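Local coordinates for protein putative cytosine/guanine deaminase (Unidentified, PDB 2PAJ) that catalyses the zinc-dependent hydrolytic deamination of 2-amino-4-hydroxypteridines such as isoxanthopterin, giving 2,4-dihydroxypteridines and ammonium, at residues 77-82 and 121-126; 114-119 and 150-155; 131-136 and 163-168; 307-312 and 346-351. One frame throughout, in Å; residues are numbered along the deposited sequence.

Contact 1 (77-82 and 121-126); sequences HHLFQS and IGLIEL. With ZN (zinc ion), chain B.
Ile121 meets Ser82 where its CG2 branch comes 4.3 Å from Ser82 CB, at the start of the face that helix 112-127 turns to the loop carrying the zinc ligand His78. Gly122 is the centre of this face. With no side chain in the way, its CA is approached by Leu79 CD1 at 3.6 Å and by Ser82 OG at 3.5 Å. Its carbonyl O accepts a bond from a water at 2.6 Å, and the same water lies 2.8 Å from His77 NE2, in the plane of the imidazole. Leu123 adds a looser touch, CD1 to Leu79 CD2 at 4.4 Å. Glu125 is tied to Ser82 OG through a second water, weakly on the glutamate side, while its OE2 also pairs with Lys85. Leu126 CD2 abuts the edge of the His77 ring, 3.6 Å from His77 CD2. Since His77 CG lies anti to the backbone N (chi1 -151°), the ring reaches the helix; Leu79 CD1 covers one of its faces, and ND1 accepts the backbone N-H of His78 and is also hydrogen-bonded to Gly337 N. His76 and His78, on either side of His77, bind zinc, forming the His-X-His motif of amidohydrolases. The helix lies between the barrel strands and helix 464-483: Leu126 packs on Val134 of strand 131-136, Ile121 on Leu467 and Ala471.

Contact 2 (114-119 and 150-155); sequences RFRLAA and SAILFE
Arg116 lies across Ile152 where helices 112-127 and 149-159, neighbours in the outer layer of the amidohydrolase TIM barrel, run side by side. Their short segments cross at -35°, with the axes 9.8 Å apart. The guanidinium is laid with one face over the isoleucine: Ile152 CG2 sits above it, offset toward the rim and 3.7 Å from Arg116 NE, and Ile152 CG1 is 3.6 Å from Arg116 NH1. Glu155 stands instead at the edge of that group, its carboxylate plane turned 79° from the guanidinium. A weak salt-bridging hydrogen bond joins Arg116 NH2 to Glu155 OE1, but its detail is doubtful because NH2 is placed too close to a neighbour in the model. Arg116 has a further partner, Glu156, which pairs with NE. Beside these charged groups the packing is apolar. Phe115, its CG anti to the backbone N (chi1 -173°), presents the rim of its ring to the other helix: CD2 meets Ile152 CG2 at 4.0 Å, in the ring plane, and CE2 meets Leu153 CG at 3.8 Å, the phenylalanine and leucine side chains crossing at about a right angle. Inward, Leu153 also packs on Phe164 and Leu166 of strand 163-168, and so joins the helix pair to the barrel wall. One turn further along from Phe115, Ala119 CB rests 3.7 Å from Leu153 CD2.

Contact 3 (131-136 and 163-168); sequences CATVAD and RFVLLR
Ala132 opens the pairing with Arg163, its carbonyl O taking the arginine backbone N-H at 3.0 Å; from there the two strands run parallel as adjacent staves of the TIM barrel, joined through helix 149-159 as a beta-alpha-beta unit. Thr133 stands beside Arg163 on the barrel's inner face. Its CG2 packs on Arg163 CB at 3.9 Å and its OG1 lies near Arg163 CD, while the extended arginine carries its guanidinium on to a salt bridge with Asp413. Val134 turns to the helix-covered face and uses both backbone groups: N bonds to Arg163 O at 3.1 Å, nearly straight at 167°, and O accepts from Val165 N at 2.9 Å. Ala135 points inward again, where its CB touches Val165 CB at 3.9 Å and, more loosely, Leu167 CD1. Asp136 returns to the outer face. With CG anti to the backbone N (chi1 179°), its CB is left against the Phe164 ring, 3.7 Å from CZ and oblique to it, and its carboxylate is held by OD1 to the backbone N of Leu79, next to the zinc ligand His78. Phe164, on the second strand, is itself met edge-to-face by Phe154 of helix 149-159. The ladder closes as Asp136 N bonds to Val165 O and Asp136 O accepts Leu167 N at 2.9 Å.

Contact 4 (307-312 and 346-351); sequences CPQSNG and MISEVH
The Gln309 amide and the Glu349 carboxylate, the two flat groups here, meet with their planes 51° apart, where the start of the short helix 308-312 faces helix 346-359 around the TIM barrel of the amidohydrolase fold. Glu349 OE2 lies by the glutamine chain, 3.4 Å from Gln309 CG. OE1 points to the Pro308 ring, an approach too close in the model to be trusted. The orientation of the glutamine amide is uncertain, but the end of the side chain comes near Ser348 CB whichever way it is turned. Glu349 comes from the flank of its helix and reaches this place by a bend at chi2 (-68°). The short axes cross at 72° and come within 9.7 Å, and the pair meets over a small patch. Cys307 is at the N-cap of helix 308-312, and the Glu349 carboxylate lies beside the first turn that follows, where a negative charge would probably be favoured by the helix end. Next along, Ser310 OG bonds to Ser340 and to OD2 of the zinc ligand Asp336, which places this helix against the metal site. Ser348 OG turns back to Asp345. Across the contact the backbone N of Gln309 donates a weak hydrogen bond to Glu349 OE2, 3.2 Å long.

In the fold
The four contacts lie in one barrel at different distances from its zinc. Contacts 1 and 2 share helix 112-127 and have centres about 10 Å apart; Phe80 CB packs on Phe115 CE1 at 4.0 Å. Contact 2 leans on contact 3, with Leu153 CB 3.7 Å from Phe164 CE2, so helix 149-159 packs on strand 163-168. Contact 4, about 23 Å from contact 2 between centres, touches contacts 1 and 3 through Met346: its N lies 3.9 Å from Leu126 CD1 and its CG 4.1 Å from Cys131 CB. Contact 1 supplies the zinc ligand His78 directly; the side chains of Ser310, Leu167 and Leu153 lie about 6, 9 and 13 Å from the metal.

Contact 1 (77-82 and 121-126)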
loop_
_atom_site.group_PDB
_atom_site.type_symbol
_atom_site.label_atom_id
_atom_site.label_comp_id
_atom_site.label_asym_id
_atom_site.label_seq_id
_atom_site.Cartn_x
_atom_site.Cartn_y
_atom_site.Cartn_z
ATOM N N HIS A 77 5.526 1.748 -1.334
ATOM C CA HIS A 77 5.655 1.737 -2.791
ATOM C C HIS A 77 6.563 2.865 -3.291
ATOM O O HIS A 77 6.977 3.725 -2.526
ATOM C CB HIS A 77 4.268 1.936 -3.406
ATOM C CG HIS A 77 4.095 1.308 -4.756
ATOM N ND1 HIS A 77 5.125 1.181 -5.664
ATOM C CD2 HIS A 77 2.993 0.810 -5.367
ATOM C CE1 HIS A 77 4.664 0.636 -6.776
ATOM N NE2 HIS A 77 3.374 0.402 -6.622
ATOM N N HIS A 78 6.862 2.842 -4.586
ATOM C CA HIS A 78 7.670 3.867 -5.253
ATOM C C HIS A 78 7.152 3.929 -6.690
ATOM O O HIS A 78 7.863 3.584 -7.624
ATOM C CB HIS A 78 9.158 3.494 -5.262
ATOM C CG HIS A 78 9.751 3.313 -3.901
ATOM N ND1 HIS A 78 9.675 4.275 -2.919
ATOM C CD2 HIS A 78 10.432 2.276 -3.360
ATOM C CE1 HIS A 78 10.279 3.839 -1.829
ATOM N NE2 HIS A 78 10.747 2.628 -2.070
ATOM N N LEU A 79 5.911 4.381 -6.852
ATOM C CA LEU A 79 5.252 4.449 -8.157
ATOM C C LEU A 79 5.997 5.009 -9.365
ATOM O O LEU A 79 5.673 4.653 -10.495
ATOM C CB LEU A 79 3.901 5.184 -8.049
ATOM C CG LEU A 79 2.576 4.470 -7.715
ATOM C CD1 LEU A 79 2.539 3.092 -8.358
ATOM C CD2 LEU A 79 2.414 4.343 -6.225
ATOM N N PHE A 80 6.979 5.880 -9.169
ATOM C CA PHE A 80 7.660 6.418 -10.341
ATOM C C PHE A 80 8.448 5.308 -11.016
ATOM O O PHE A 80 8.608 5.298 -12.243
ATOM C CB PHE A 80 8.556 7.607 -9.967
ATOM C CG PHE A 80 9.877 7.234 -9.350
ATOM C CD1 PHE A 80 11.006 7.053 -10.147
ATOM C CD2 PHE A 80 10.012 7.144 -7.970
ATOM C CE1 PHE A 80 12.244 6.799 -9.584
ATOM C CE2 PHE A 80 11.246 6.890 -7.389
ATOM C CZ PHE A 80 12.374 6.718 -8.201
ATOM N N GLN A 81 8.892 4.353 -10.199
ATOM C CA GLN A 81 9.661 3.206 -10.658
ATOM C C GLN A 81 8.889 2.290 -11.598
ATOM O O GLN A 81 9.461 1.389 -12.197
ATOM C CB GLN A 81 10.158 2.423 -9.448
ATOM C CG GLN A 81 11.433 2.978 -8.883
ATOM C CD GLN A 81 11.670 2.581 -7.454
ATOM O OE1 GLN A 81 11.516 1.418 -7.077
ATOM N NE2 GLN A 81 12.059 3.553 -6.637
ATOM N N SER A 82 7.591 2.529 -11.735
ATOM C CA SER A 82 6.767 1.714 -12.606
ATOM C C SER A 82 7.170 1.834 -14.067
ATOM O O SER A 82 6.660 1.117 -14.929
ATOM C CB SER A 82 5.300 2.085 -12.424
ATOM O OG SER A 82 4.862 1.702 -11.133
ATOM N N ILE A 121 0.160 3.532 -14.340
ATOM C CA ILE A 121 0.495 2.128 -14.532
ATOM C C ILE A 121 0.497 1.331 -13.223
ATOM O O ILE A 121 -0.282 0.399 -13.055
ATOM C CB ILE A 121 1.875 1.972 -15.190
ATOM C CG1 ILE A 121 1.806 2.421 -16.653
ATOM C CG2 ILE A 121 2.320 0.532 -15.097
ATOM C CD1 ILE A 121 3.175 2.660 -17.319
ATOM N N GLY A 122 1.375 1.696 -12.298
ATOM C CA GLY A 122 1.456 0.974 -11.036
ATOM C C GLY A 122 0.170 0.965 -10.239
ATOM O O GLY A 122 -0.118 0.021 -9.507
ATOM N N LEU A 123 -0.594 2.040 -10.371
ATOM C CA LEU A 123 -1.856 2.183 -9.660
ATOM C C LEU A 123 -2.868 1.216 -10.287
ATOM O O LEU A 123 -3.603 0.529 -9.581
ATOM C CB LEU A 123 -2.340 3.630 -9.790
ATOM C CG LEU A 123 -2.794 4.433 -8.570
ATOM C CD1 LEU A 123 -1.810 4.277 -7.421
ATOM C CD2 LEU A 123 -2.933 5.892 -8.986
ATOM N N ILE A 124 -2.886 1.161 -11.615
ATOM C CA ILE A 124 -3.793 0.281 -12.330
ATOM C C ILE A 124 -3.512 -1.192 -12.025
ATOM O O ILE A 124 -4.437 -1.964 -11.771
ATOM C CB ILE A 124 -3.678 0.450 -13.864
ATOM C CG1 ILE A 124 -4.041 1.874 -14.297
ATOM C CG2 ILE A 124 -4.600 -0.528 -14.539
ATOM C CD1 ILE A 124 -5.473 2.261 -14.032
ATOM N N GLU A 125 -2.248 -1.597 -12.063
ATOM C CA GLU A 125 -1.961 -2.993 -11.814
ATOM C C GLU A 125 -2.202 -3.353 -10.366
ATOM O O GLU A 125 -2.402 -4.517 -10.023
ATOM C CB GLU A 125 -0.545 -3.375 -12.276
ATOM C CG GLU A 125 0.602 -2.493 -11.855
ATOM C CD GLU A 125 1.944 -2.965 -12.454
ATOM O OE1 GLU A 125 2.280 -4.156 -12.264
ATOM O OE2 GLU A 125 2.675 -2.158 -13.099
ATOM N N LEU A 126 -2.248 -2.336 -9.523
ATOM C CA LEU A 126 -2.490 -2.543 -8.102
ATOM C C LEU A 126 -3.986 -2.702 -7.862
ATOM O O LEU A 126 -4.408 -3.471 -7.007
ATOM C CB LEU A 126 -1.947 -1.347 -7.325
ATOM C CG LEU A 126 -1.343 -1.506 -5.939
ATOM C CD1 LEU A 126 -0.608 -2.814 -5.797
ATOM C CD2 LEU A 126 -0.406 -0.344 -5.724
HETATM ZN ZN ZN B . 11.253 1.052 -0.852
HETATM O O HOH W 1 2.069 -1.118 -8.592
HETATM O O HOH W 2 3.899 -0.884 -10.529
#

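Contact 2 (114-119 and 150-155)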
loop_
_atom_site.group_PDB
_atom_site.type_symbol
_atom_site.label_atom_id
_atom_site.label_comp_id
_atom_site.label_asym_id
_atom_site.label_seq_id
_atom_site.Cartn_x
_atom_site.Cartn_y
_atom_site.Cartn_z
ATOM N N ARG A 114 5.503 11.832 -18.032
ATOM C CA ARG A 114 6.088 10.603 -17.535
ATOM C C ARG A 114 5.721 10.212 -16.118
ATOM O O ARG A 114 5.252 9.094 -15.891
ATOM C CB ARG A 114 7.608 10.656 -17.706
ATOM C CG ARG A 114 8.010 10.565 -19.171
ATOM C CD ARG A 114 9.500 10.726 -19.394
ATOM N NE ARG A 114 9.840 10.585 -20.808
ATOM C CZ ARG A 114 11.037 10.844 -21.323
ATOM N NH1 ARG A 114 12.025 11.262 -20.544
ATOM N NH2 ARG A 114 11.247 10.677 -22.621
ATOM N N PHE A 115 5.919 11.116 -15.166
ATOM C CA PHE A 115 5.597 10.811 -13.777
ATOM C C PHE A 115 4.160 10.322 -13.698
ATOM O O PHE A 115 3.851 9.345 -13.021
ATOM C CB PHE A 115 5.738 12.055 -12.904
ATOM C CG PHE A 115 5.584 11.781 -11.431
ATOM C CD1 PHE A 115 6.627 11.225 -10.702
ATOM C CD2 PHE A 115 4.396 12.059 -10.779
ATOM C CE1 PHE A 115 6.497 10.948 -9.361
ATOM C CE2 PHE A 115 4.248 11.785 -9.429
ATOM C CZ PHE A 115 5.303 11.228 -8.715
ATOM N N ARG A 116 3.288 11.014 -14.414
ATOM C CA ARG A 116 1.866 10.690 -14.444
ATOM C C ARG A 116 1.577 9.283 -14.983
ATOM O O ARG A 116 0.682 8.591 -14.493
ATOM C CB ARG A 116 1.156 11.735 -15.299
ATOM C CG ARG A 116 -0.340 11.701 -15.224
ATOM C CD ARG A 116 -0.834 13.119 -15.239
ATOM N NE ARG A 116 -1.869 13.330 -14.241
ATOM C CZ ARG A 116 -2.145 14.512 -13.705
ATOM N NH1 ARG A 116 -1.453 15.590 -14.076
ATOM N NH2 ARG A 116 -3.114 14.618 -12.803
ATOM N N LEU A 117 2.337 8.883 -15.999
ATOM C CA LEU A 117 2.183 7.581 -16.618
ATOM C C LEU A 117 2.611 6.464 -15.675
ATOM O O LEU A 117 1.896 5.481 -15.507
ATOM C CB LEU A 117 3.016 7.508 -17.893
ATOM C CG LEU A 117 2.839 6.245 -18.733
ATOM C CD1 LEU A 117 1.455 6.237 -19.394
ATOM C CD2 LEU A 117 3.934 6.200 -19.781
ATOM N N ALA A 118 3.782 6.621 -15.064
ATOM C CA ALA A 118 4.305 5.626 -14.136
ATOM C C ALA A 118 3.327 5.376 -12.994
ATOM O O ALA A 118 3.090 4.233 -12.596
ATOM C CB ALA A 118 5.641 6.091 -13.578
ATOM N N ALA A 119 2.766 6.459 -12.472
ATOM C CA ALA A 119 1.819 6.396 -11.373
ATOM C C ALA A 119 0.573 5.680 -11.822
ATOM O O ALA A 119 0.070 4.802 -11.118
ATOM C CB ALA A 119 1.471 7.796 -10.908
ATOM N N SER A 150 2.950 15.419 -5.882
ATOM C CA SER A 150 1.859 15.152 -4.979
ATOM C C SER A 150 0.504 15.367 -5.648
ATOM O O SER A 150 -0.387 14.518 -5.539
ATOM C CB SER A 150 2.006 16.039 -3.757
ATOM O OG SER A 150 3.297 15.867 -3.204
ATOM N N ALA A 151 0.346 16.488 -6.343
ATOM C CA ALA A 151 -0.910 16.783 -7.023
ATOM C C ALA A 151 -1.278 15.635 -7.951
ATOM O O ALA A 151 -2.368 15.079 -7.876
ATOM C CB ALA A 151 -0.773 18.060 -7.823
ATOM N N ILE A 152 -0.349 15.302 -8.832
ATOM C CA ILE A 152 -0.542 14.241 -9.803
ATOM C C ILE A 152 -0.935 12.899 -9.168
ATOM O O ILE A 152 -1.869 12.233 -9.631
ATOM C CB ILE A 152 0.743 14.061 -10.646
ATOM C CG1 ILE A 152 1.035 15.355 -11.419
ATOM C CG2 ILE A 152 0.592 12.875 -11.569
ATOM C CD1 ILE A 152 2.427 15.428 -12.001
ATOM N N LEU A 153 -0.230 12.511 -8.107
ATOM C CA LEU A 153 -0.514 11.255 -7.435
ATOM C C LEU A 153 -1.947 11.185 -6.901
ATOM O O LEU A 153 -2.625 10.168 -7.093
ATOM C CB LEU A 153 0.489 11.015 -6.306
ATOM C CG LEU A 153 1.903 10.577 -6.708
ATOM C CD1 LEU A 153 2.756 10.299 -5.476
ATOM C CD2 LEU A 153 1.820 9.338 -7.555
ATOM N N PHE A 154 -2.413 12.245 -6.239
ATOM C CA PHE A 154 -3.781 12.268 -5.708
ATOM C C PHE A 154 -4.804 12.297 -6.849
ATOM O O PHE A 154 -5.888 11.728 -6.751
ATOM C CB PHE A 154 -3.989 13.489 -4.802
ATOM C CG PHE A 154 -3.492 13.300 -3.394
ATOM C CD1 PHE A 154 -4.120 12.412 -2.529
ATOM C CD2 PHE A 154 -2.397 14.015 -2.934
ATOM C CE1 PHE A 154 -3.660 12.239 -1.214
ATOM C CE2 PHE A 154 -1.922 13.863 -1.638
ATOM C CZ PHE A 154 -2.550 12.972 -0.765
ATOM N N GLU A 155 -4.452 12.958 -7.938
ATOM C CA GLU A 155 -5.348 13.054 -9.075
ATOM C C GLU A 155 -5.581 11.677 -9.661
ATOM O O GLU A 155 -6.722 11.249 -9.847
ATOM C CB GLU A 155 -4.759 13.984 -10.142
ATOM C CG GLU A 155 -4.714 15.443 -9.704
ATOM C CD GLU A 155 -4.028 16.343 -10.710
ATOM O OE1 GLU A 155 -4.574 16.521 -11.823
ATOM O OE2 GLU A 155 -2.937 16.871 -10.394
#

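Contact 3 (131-136 and 163-168)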
loop_
_atom_site.group_PDB
_atom_site.type_symbol
_atom_site.label_atom_id
_atom_site.label_comp_id
_atom_site.label_asym_id
_atom_site.label_seq_id
_atom_site.Cartn_x
_atom_site.Cartn_y
_atom_site.Cartn_z
ATOM N N CYS A 131 -6.343 -4.439 -4.648
ATOM C CA CYS A 131 -5.910 -3.415 -3.703
ATOM C C CYS A 131 -6.745 -2.136 -3.862
ATOM O O CYS A 131 -6.902 -1.626 -4.972
ATOM C CB CYS A 131 -4.428 -3.117 -3.929
ATOM S SG CYS A 131 -3.753 -1.793 -2.921
ATOM N N ALA A 132 -7.288 -1.629 -2.756
ATOM C CA ALA A 132 -8.106 -0.415 -2.796
ATOM C C ALA A 132 -7.440 0.788 -2.099
ATOM O O ALA A 132 -7.766 1.945 -2.374
ATOM C CB ALA A 132 -9.469 -0.698 -2.180
ATOM N N THR A 133 -6.505 0.496 -1.197
ATOM C CA THR A 133 -5.772 1.519 -0.461
ATOM C C THR A 133 -4.297 1.378 -0.806
ATOM O O THR A 133 -3.669 0.377 -0.490
ATOM C CB THR A 133 -5.921 1.363 1.062
ATOM O OG1 THR A 133 -7.289 1.102 1.388
ATOM C CG2 THR A 133 -5.491 2.636 1.752
ATOM N N VAL A 134 -3.750 2.396 -1.457
ATOM C CA VAL A 134 -2.355 2.386 -1.850
ATOM C C VAL A 134 -1.584 3.471 -1.113
ATOM O O VAL A 134 -2.098 4.555 -0.872
ATOM C CB VAL A 134 -2.217 2.627 -3.366
ATOM C CG1 VAL A 134 -0.780 2.408 -3.794
ATOM C CG2 VAL A 134 -3.176 1.731 -4.134
ATOM N N ALA A 135 -0.353 3.160 -0.740
ATOM C CA ALA A 135 0.502 4.107 -0.050
ATOM C C ALA A 135 1.778 4.183 -0.872
ATOM O O ALA A 135 2.434 3.166 -1.103
ATOM C CB ALA A 135 0.808 3.630 1.370
ATOM N N ASP A 136 2.110 5.378 -1.353
ATOM C CA ASP A 136 3.323 5.539 -2.132
ATOM C C ASP A 136 4.368 6.361 -1.386
ATOM O O ASP A 136 4.063 7.420 -0.841
ATOM C CB ASP A 136 3.020 6.189 -3.483
ATOM C CG ASP A 136 4.277 6.399 -4.316
ATOM O OD1 ASP A 136 4.986 5.408 -4.603
ATOM O OD2 ASP A 136 4.570 7.559 -4.678
ATOM N N ARG A 163 -8.301 4.906 -2.414
ATOM C CA ARG A 163 -7.882 5.714 -1.275
ATOM C C ARG A 163 -6.384 5.819 -1.465
ATOM O O ARG A 163 -5.732 4.817 -1.748
ATOM C CB ARG A 163 -8.112 5.007 0.056
ATOM C CG ARG A 163 -9.524 4.607 0.401
ATOM C CD ARG A 163 -9.482 3.864 1.730
ATOM N NE ARG A 163 -10.775 3.330 2.108
ATOM C CZ ARG A 163 -11.772 4.078 2.553
ATOM N NH1 ARG A 163 -11.597 5.386 2.674
ATOM N NH2 ARG A 163 -12.940 3.524 2.858
ATOM N N PHE A 164 -5.833 7.015 -1.298
ATOM C CA PHE A 164 -4.400 7.201 -1.466
ATOM C C PHE A 164 -3.741 7.752 -0.214
ATOM O O PHE A 164 -4.300 8.598 0.473
ATOM C CB PHE A 164 -4.127 8.132 -2.642
ATOM C CG PHE A 164 -2.681 8.199 -3.028
ATOM C CD1 PHE A 164 -2.036 7.082 -3.557
ATOM C CD2 PHE A 164 -1.959 9.373 -2.852
ATOM C CE1 PHE A 164 -0.687 7.129 -3.904
ATOM C CE2 PHE A 164 -0.611 9.443 -3.192
ATOM C CZ PHE A 164 0.036 8.317 -3.722
ATOM N N VAL A 165 -2.552 7.250 0.086
ATOM C CA VAL A 165 -1.802 7.699 1.245
ATOM C C VAL A 165 -0.451 8.204 0.753
ATOM O O VAL A 165 0.384 7.424 0.297
ATOM C CB VAL A 165 -1.578 6.546 2.255
ATOM C CG1 VAL A 165 -0.739 7.017 3.420
ATOM C CG2 VAL A 165 -2.903 6.025 2.746
ATOM N N LEU A 166 -0.235 9.511 0.837
ATOM C CA LEU A 166 1.025 10.092 0.391
ATOM C C LEU A 166 2.112 10.029 1.456
ATOM O O LEU A 166 1.951 10.548 2.557
ATOM C CB LEU A 166 0.815 11.545 -0.034
ATOM C CG LEU A 166 2.077 12.293 -0.480
ATOM C CD1 LEU A 166 2.742 11.558 -1.634
ATOM C CD2 LEU A 166 1.716 13.713 -0.870
ATOM N N LEU A 167 3.220 9.384 1.113
ATOM C CA LEU A 167 4.353 9.255 2.019
ATOM C C LEU A 167 5.435 10.199 1.475
ATOM O O LEU A 167 6.374 9.777 0.806
ATOM C CB LEU A 167 4.862 7.808 2.032
ATOM C CG LEU A 167 3.847 6.669 2.175
ATOM C CD1 LEU A 167 4.584 5.343 2.210
ATOM C CD2 LEU A 167 3.034 6.861 3.429
ATOM N N ARG A 168 5.276 11.485 1.773
ATOM C CA ARG A 168 6.172 12.540 1.313
ATOM C C ARG A 168 7.610 12.289 1.734
ATOM O O ARG A 168 7.974 12.500 2.886
ATOM C CB ARG A 168 5.674 13.887 1.858
ATOM C CG ARG A 168 5.919 15.100 0.964
ATOM C CD ARG A 168 7.394 15.465 0.862
ATOM N NE ARG A 168 7.597 16.731 0.160
ATOM C CZ ARG A 168 8.787 17.267 -0.091
ATOM N NH1 ARG A 168 9.889 16.649 0.303
ATOM N NH2 ARG A 168 8.874 18.413 -0.750
#

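Contact 4 (307-312 and 346-351)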
loop_
_atom_site.group_PDB
_atom_site.type_symbol
_atom_site.label_atom_id
_atom_site.label_comp_id
_atom_site.label_asym_id
_atom_site.label_seq_id
_atom_site.Cartn_x
_atom_site.Cartn_y
_atom_site.Cartn_z
ATOM N N CYS A 307 8.066 -6.350 2.665
ATOM C CA CYS A 307 8.141 -6.452 1.205
ATOM C C CYS A 307 9.073 -7.589 0.771
ATOM O O CYS A 307 10.232 -7.350 0.440
ATOM C CB CYS A 307 8.634 -5.123 0.599
ATOM S SG CYS A 307 7.640 -3.659 1.020
ATOM N N PRO A 308 8.564 -8.834 0.751
ATOM C CA PRO A 308 9.338 -10.015 0.364
ATOM C C PRO A 308 9.984 -10.027 -1.034
ATOM O O PRO A 308 11.200 -10.176 -1.142
ATOM C CB PRO A 308 8.346 -11.157 0.587
ATOM C CG PRO A 308 7.024 -10.504 0.402
ATOM C CD PRO A 308 7.191 -9.213 1.126
ATOM N N GLN A 309 9.192 -9.881 -2.094
ATOM C CA GLN A 309 9.731 -9.890 -3.460
ATOM C C GLN A 309 10.844 -8.869 -3.680
ATOM O O GLN A 309 11.789 -9.110 -4.422
ATOM C CB GLN A 309 8.623 -9.635 -4.475
ATOM C CG GLN A 309 7.625 -10.760 -4.587
ATOM C CD GLN A 309 6.491 -10.426 -5.526
ATOM O OE1 GLN A 309 5.720 -9.500 -5.276
ATOM N NE2 GLN A 309 6.375 -11.179 -6.610
ATOM N N SER A 310 10.718 -7.719 -3.033
ATOM C CA SER A 310 11.713 -6.670 -3.156
ATOM C C SER A 310 12.906 -6.990 -2.255
ATOM O O SER A 310 14.057 -6.927 -2.683
ATOM C CB SER A 310 11.092 -5.341 -2.758
ATOM O OG SER A 310 11.904 -4.252 -3.183
ATOM N N ASN A 311 12.624 -7.344 -1.004
ATOM C CA ASN A 311 13.673 -7.674 -0.042
ATOM C C ASN A 311 14.545 -8.841 -0.489
ATOM O O ASN A 311 15.613 -9.078 0.079
ATOM C CB ASN A 311 13.069 -7.972 1.339
ATOM C CG ASN A 311 12.470 -6.738 1.996
ATOM O OD1 ASN A 311 12.846 -5.599 1.687
ATOM N ND2 ASN A 311 11.540 -6.960 2.921
ATOM N N GLY A 312 14.093 -9.574 -1.501
ATOM C CA GLY A 312 14.884 -10.684 -1.991
ATOM C C GLY A 312 16.092 -10.144 -2.736
ATOM O O GLY A 312 17.214 -10.635 -2.571
ATOM N N MET A 346 -0.361 -6.611 -5.129
ATOM C CA MET A 346 -0.572 -7.231 -3.836
ATOM C C MET A 346 -0.793 -8.734 -3.840
ATOM O O MET A 346 -0.600 -9.388 -2.820
ATOM C CB MET A 346 -1.708 -6.520 -3.087
ATOM C CG MET A 346 -1.284 -5.230 -2.362
ATOM S SD MET A 346 0.051 -5.434 -1.142
ATOM C CE MET A 346 -0.780 -6.265 0.144
ATOM N N ILE A 347 -1.179 -9.301 -4.972
ATOM C CA ILE A 347 -1.376 -10.741 -5.007
ATOM C C ILE A 347 -0.037 -11.481 -5.096
ATOM O O ILE A 347 0.200 -12.429 -4.347
ATOM C CB ILE A 347 -2.340 -11.117 -6.145
ATOM C CG1 ILE A 347 -3.772 -10.963 -5.629
ATOM C CG2 ILE A 347 -2.099 -12.533 -6.621
ATOM C CD1 ILE A 347 -4.803 -10.830 -6.696
ATOM N N SER A 348 0.845 -11.029 -5.982
ATOM C CA SER A 348 2.159 -11.637 -6.112
ATOM C C SER A 348 2.873 -11.539 -4.771
ATOM O O SER A 348 3.546 -12.483 -4.345
ATOM C CB SER A 348 2.988 -10.902 -7.161
ATOM O OG SER A 348 2.327 -10.883 -8.413
ATOM N N GLU A 349 2.716 -10.389 -4.116
ATOM C CA GLU A 349 3.341 -10.113 -2.827
ATOM C C GLU A 349 2.823 -10.986 -1.708
ATOM O O GLU A 349 3.588 -11.534 -0.918
ATOM C CB GLU A 349 3.150 -8.636 -2.458
ATOM C CG GLU A 349 4.285 -7.734 -2.918
ATOM C CD GLU A 349 5.583 -8.017 -2.175
ATOM O OE1 GLU A 349 5.542 -8.166 -0.935
ATOM O OE2 GLU A 349 6.649 -8.077 -2.813
ATOM N N VAL A 350 1.510 -11.106 -1.643
ATOM C CA VAL A 350 0.866 -11.916 -0.627
ATOM C C VAL A 350 1.230 -13.397 -0.817
ATOM O O VAL A 350 1.392 -14.148 0.147
ATOM C CB VAL A 350 -0.659 -11.671 -0.692
ATOM C CG1 VAL A 350 -1.439 -12.875 -0.238
ATOM C CG2 VAL A 350 -0.994 -10.465 0.163
ATOM N N HIS A 351 1.392 -13.803 -2.070
ATOM C CA HIS A 351 1.751 -15.172 -2.390
ATOM C C HIS A 351 3.152 -15.494 -1.888
ATOM O O HIS A 351 3.407 -16.565 -1.336
ATOM C CB HIS A 351 1.699 -15.372 -3.892
ATOM C CG HIS A 351 1.875 -16.795 -4.314
ATOM N ND1 HIS A 351 2.501 -17.151 -5.486
ATOM C CD2 HIS A 351 1.463 -17.950 -3.742
ATOM C CE1 HIS A 351 2.466 -18.462 -5.623
ATOM N NE2 HIS A 351 1.841 -18.971 -4.579
#